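Local coordinates for protein subtilase cytotoxin subunit A (Escherichia coli, PDB 2IY9) that serves as the protease subunit of an AB5 toxin, a subtilisin-family serine endoprotease that cleaves the host endoplasmic reticulum chaperone BiP and so triggers cell death, at residues A29-D41 with V320-K332. Sequence-based numbering, arbitrary orientation.
Sequences AIGLTETTMSLTD and VLNAEKAISMFCK
Ile30 O accepts two N-H groups from the first turn of helix 323-331, both donors in its carbonyl plane. The bond from Ala323 N to Ile30 O is short (2.8 Å) but bent, with 130° at the hydrogen; that from Glu324 N to Ile30 O is longer (3.3 Å) but straighter, at 154°. Gly31 then leaves helical geometry with positive phi, in a Schellman motif. Asn322 N-caps helix 323-331: its OD1 takes Lys325 N, which stands above the amide plane, while ND2 reaches Asp306. Beyond Gly31, helix 34-38 runs at 28° to helix 323-331, their axes 9.4 Å apart.

Ile30's extended chi2 carries CD1 out to Ala323 CB (3.7 Å) and Leu321 CD2. Ile327 points toward 29-41 and packs against Leu32, Thr36 and Thr40; its CD1 meets Thr36 CG2 at 3.7 Å, the two side chains crossing at about a right angle. Thr36 divides its branches, for OG1 donates to Gly31 O (2.8 Å) and accepts from a water that also donates to Glu324 O. Further along, Leu39 CD1 lies over Ser328 CA (3.7 Å), and Leu39 CB and O lie against Cys331 CB.

Polar and apolar contacts thus run side by side: backbone and water bonds at Ile30 O and Thr36 OG1 flank the packing of Ile30, Leu32 and Ile327. Together they fix the N-terminal segment to the start of the A2 region, where the Cys331-Cys288 disulfide adds a covalent tie to helix 271-288.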
# COMPACT_ATOMS: atom_id res chain seq x y z
N ALA A 29 1.05 -17.77 -4.37
CA ALA A 29 -0.37 -17.57 -4.05
C ALA A 29 -1.02 -16.49 -4.92
O ALA A 29 -2.18 -16.62 -5.33
CB ALA A 29 -0.56 -17.27 -2.57
N ILE A 30 -0.26 -15.44 -5.24
CA ILE A 30 -0.79 -14.36 -6.06
C ILE A 30 -0.34 -14.39 -7.53
O ILE A 30 -0.71 -13.51 -8.32
CB ILE A 30 -0.51 -12.96 -5.44
CG1 ILE A 30 0.97 -12.57 -5.58
CG2 ILE A 30 -0.96 -12.94 -4.00
CD1 ILE A 30 1.26 -11.12 -5.23
N GLY A 31 0.44 -15.41 -7.90
CA GLY A 31 0.85 -15.58 -9.30
C GLY A 31 2.02 -14.68 -9.69
O GLY A 31 2.16 -14.30 -10.87
N LEU A 32 2.86 -14.35 -8.72
CA LEU A 32 4.03 -13.52 -8.96
C LEU A 32 5.18 -14.44 -9.35
O LEU A 32 6.14 -14.61 -8.60
CB LEU A 32 4.37 -12.67 -7.72
CG LEU A 32 5.16 -11.36 -7.85
CD1 LEU A 32 4.37 -10.30 -8.60
CD2 LEU A 32 5.53 -10.84 -6.46
N THR A 33 5.04 -15.04 -10.53
CA THR A 33 5.96 -16.02 -11.08
C THR A 33 7.00 -15.34 -11.96
O THR A 33 6.89 -14.15 -12.29
CB THR A 33 5.21 -17.05 -11.95
OG1 THR A 33 4.61 -16.39 -13.07
CG2 THR A 33 4.15 -17.79 -11.14
N GLU A 34 8.00 -16.11 -12.37
CA GLU A 34 9.06 -15.64 -13.26
C GLU A 34 8.48 -15.05 -14.54
O GLU A 34 8.88 -13.96 -14.95
CB GLU A 34 10.04 -16.77 -13.58
CG GLU A 34 10.54 -17.55 -12.36
CD GLU A 34 9.47 -18.46 -11.74
OE1 GLU A 34 8.89 -19.29 -12.47
OE2 GLU A 34 9.22 -18.34 -10.52
N THR A 35 7.54 -15.76 -15.17
CA THR A 35 6.97 -15.30 -16.44
C THR A 35 6.14 -14.03 -16.29
O THR A 35 6.08 -13.21 -17.21
CB THR A 35 6.14 -16.39 -17.18
OG1 THR A 35 4.89 -16.59 -16.52
CG2 THR A 35 6.89 -17.71 -17.25
N THR A 36 5.48 -13.88 -15.14
CA THR A 36 4.75 -12.67 -14.79
C THR A 36 5.71 -11.49 -14.75
O THR A 36 5.46 -10.45 -15.37
CB THR A 36 4.03 -12.84 -13.42
OG1 THR A 36 3.00 -13.82 -13.55
CG2 THR A 36 3.40 -11.53 -12.94
N MET A 37 6.82 -11.68 -14.04
CA MET A 37 7.81 -10.62 -13.85
C MET A 37 8.54 -10.25 -15.14
O MET A 37 8.98 -9.11 -15.30
CB MET A 37 8.79 -10.99 -12.74
CG MET A 37 8.12 -11.21 -11.40
SD MET A 37 6.80 -10.01 -11.08
CE MET A 37 7.76 -8.52 -10.78
N SER A 38 8.66 -11.22 -16.05
CA SER A 38 9.27 -11.00 -17.35
C SER A 38 8.52 -9.97 -18.20
O SER A 38 9.10 -9.33 -19.07
CB SER A 38 9.37 -12.33 -18.11
OG SER A 38 8.11 -12.72 -18.63
N LEU A 39 7.22 -9.81 -17.92
CA LEU A 39 6.36 -8.85 -18.62
C LEU A 39 6.56 -7.38 -18.23
O LEU A 39 6.07 -6.49 -18.92
CB LEU A 39 4.88 -9.22 -18.42
CG LEU A 39 4.42 -10.66 -18.69
CD1 LEU A 39 2.93 -10.80 -18.46
CD2 LEU A 39 4.79 -11.08 -20.11
N THR A 40 7.26 -7.15 -17.12
CA THR A 40 7.52 -5.78 -16.64
C THR A 40 8.73 -5.15 -17.34
O THR A 40 9.59 -5.86 -17.87
CB THR A 40 7.72 -5.73 -15.10
OG1 THR A 40 8.91 -6.43 -14.74
CG2 THR A 40 6.53 -6.36 -14.37
N ASP A 41 8.78 -3.82 -17.33
CA ASP A 41 9.84 -3.06 -18.00
C ASP A 41 10.79 -2.49 -16.95
O ASP A 41 10.53 -1.43 -16.36
CB ASP A 41 9.20 -1.95 -18.87
CG ASP A 41 10.23 -1.00 -19.49
OD1 ASP A 41 9.99 -0.51 -20.62
OD2 ASP A 41 11.27 -0.71 -18.86
N VAL A 320 -9.82 -10.53 -4.41
CA VAL A 320 -8.53 -11.00 -3.91
C VAL A 320 -7.45 -10.75 -4.95
O VAL A 320 -7.62 -11.07 -6.14
CB VAL A 320 -8.59 -12.50 -3.50
CG1 VAL A 320 -7.19 -13.05 -3.20
CG2 VAL A 320 -9.51 -12.68 -2.29
N LEU A 321 -6.35 -10.15 -4.50
CA LEU A 321 -5.22 -9.80 -5.34
C LEU A 321 -4.74 -10.97 -6.19
O LEU A 321 -4.40 -12.04 -5.67
CB LEU A 321 -4.07 -9.29 -4.47
CG LEU A 321 -2.78 -8.91 -5.20
CD1 LEU A 321 -3.03 -7.72 -6.13
CD2 LEU A 321 -1.62 -8.64 -4.23
N ASN A 322 -4.73 -10.75 -7.51
CA ASN A 322 -4.13 -11.69 -8.46
C ASN A 322 -3.13 -10.91 -9.29
O ASN A 322 -3.51 -10.17 -10.20
CB ASN A 322 -5.20 -12.31 -9.37
CG ASN A 322 -4.63 -13.34 -10.34
OD1 ASN A 322 -3.42 -13.36 -10.62
ND2 ASN A 322 -5.50 -14.22 -10.85
N ALA A 323 -1.85 -11.06 -8.94
CA ALA A 323 -0.76 -10.32 -9.57
C ALA A 323 -0.51 -10.77 -11.00
O ALA A 323 -0.21 -9.94 -11.86
CB ALA A 323 0.52 -10.44 -8.76
N GLU A 324 -0.64 -12.07 -11.24
CA GLU A 324 -0.44 -12.63 -12.58
C GLU A 324 -1.38 -11.96 -13.57
O GLU A 324 -0.94 -11.45 -14.61
CB GLU A 324 -0.61 -14.16 -12.60
CG GLU A 324 -0.65 -14.75 -14.02
CD GLU A 324 -0.91 -16.25 -14.02
OE1 GLU A 324 -2.08 -16.65 -14.20
OE2 GLU A 324 0.06 -17.01 -13.83
N LYS A 325 -2.67 -11.94 -13.24
CA LYS A 325 -3.68 -11.33 -14.08
C LYS A 325 -3.54 -9.80 -14.17
O LYS A 325 -3.64 -9.25 -15.26
CB LYS A 325 -5.08 -11.75 -13.61
CG LYS A 325 -6.22 -11.41 -14.57
CD LYS A 325 -6.20 -12.27 -15.83
CE LYS A 325 -7.47 -12.07 -16.65
NZ LYS A 325 -7.84 -10.63 -16.79
N ALA A 326 -3.31 -9.13 -13.04
CA ALA A 326 -3.12 -7.67 -13.03
C ALA A 326 -1.96 -7.24 -13.93
O ALA A 326 -2.12 -6.33 -14.76
CB ALA A 326 -2.89 -7.16 -11.60
N ILE A 327 -0.82 -7.89 -13.77
CA ILE A 327 0.40 -7.52 -14.49
C ILE A 327 0.25 -7.90 -15.97
O ILE A 327 0.50 -7.07 -16.85
CB ILE A 327 1.68 -8.10 -13.83
CG1 ILE A 327 1.93 -7.39 -12.49
CG2 ILE A 327 2.90 -7.98 -14.78
CD1 ILE A 327 2.88 -8.12 -11.54
N SER A 328 -0.19 -9.13 -16.23
CA SER A 328 -0.47 -9.60 -17.59
C SER A 328 -1.41 -8.65 -18.35
O SER A 328 -1.08 -8.20 -19.44
CB SER A 328 -1.04 -11.02 -17.57
OG SER A 328 -1.12 -11.54 -18.89
N MET A 329 -2.56 -8.34 -17.76
CA MET A 329 -3.54 -7.44 -18.39
C MET A 329 -2.97 -6.05 -18.67
O MET A 329 -3.10 -5.52 -19.78
CB MET A 329 -4.81 -7.31 -17.54
CG MET A 329 -5.78 -8.49 -17.63
SD MET A 329 -6.23 -9.03 -19.30
CE MET A 329 -7.10 -7.61 -19.96
N PHE A 330 -2.36 -5.45 -17.66
CA PHE A 330 -1.88 -4.09 -17.82
C PHE A 330 -0.72 -4.02 -18.80
O PHE A 330 -0.68 -3.14 -19.66
CB PHE A 330 -1.48 -3.49 -16.47
CG PHE A 330 -1.28 -2.01 -16.53
CD1 PHE A 330 -2.38 -1.15 -16.45
CD2 PHE A 330 -0.01 -1.47 -16.70
CE1 PHE A 330 -2.20 0.23 -16.52
CE2 PHE A 330 0.18 -0.09 -16.77
CZ PHE A 330 -0.92 0.76 -16.67
N CYS A 331 0.23 -4.94 -18.66
CA CYS A 331 1.43 -4.93 -19.48
C CYS A 331 1.19 -5.39 -20.92
O CYS A 331 1.84 -4.88 -21.83
CB CYS A 331 2.56 -5.72 -18.83
SG CYS A 331 3.20 -4.92 -17.33
N LYS A 332 0.27 -6.33 -21.13
CA LYS A 332 -0.06 -6.82 -22.49
C LYS A 332 -0.61 -5.70 -23.37
O LYS A 332 0.16 -4.95 -23.98
CB LYS A 332 -1.04 -8.00 -22.47
CG LYS A 332 -2.52 -7.62 -22.20
CD LYS A 332 -3.48 -8.84 -22.09
CE LYS A 332 -2.98 -9.92 -21.10
NZ LYS A 332 -4.06 -10.70 -20.43
O HOH W 1 -4.61 -14.75 -4.86
O HOH W 2 1.33 -12.41 -15.47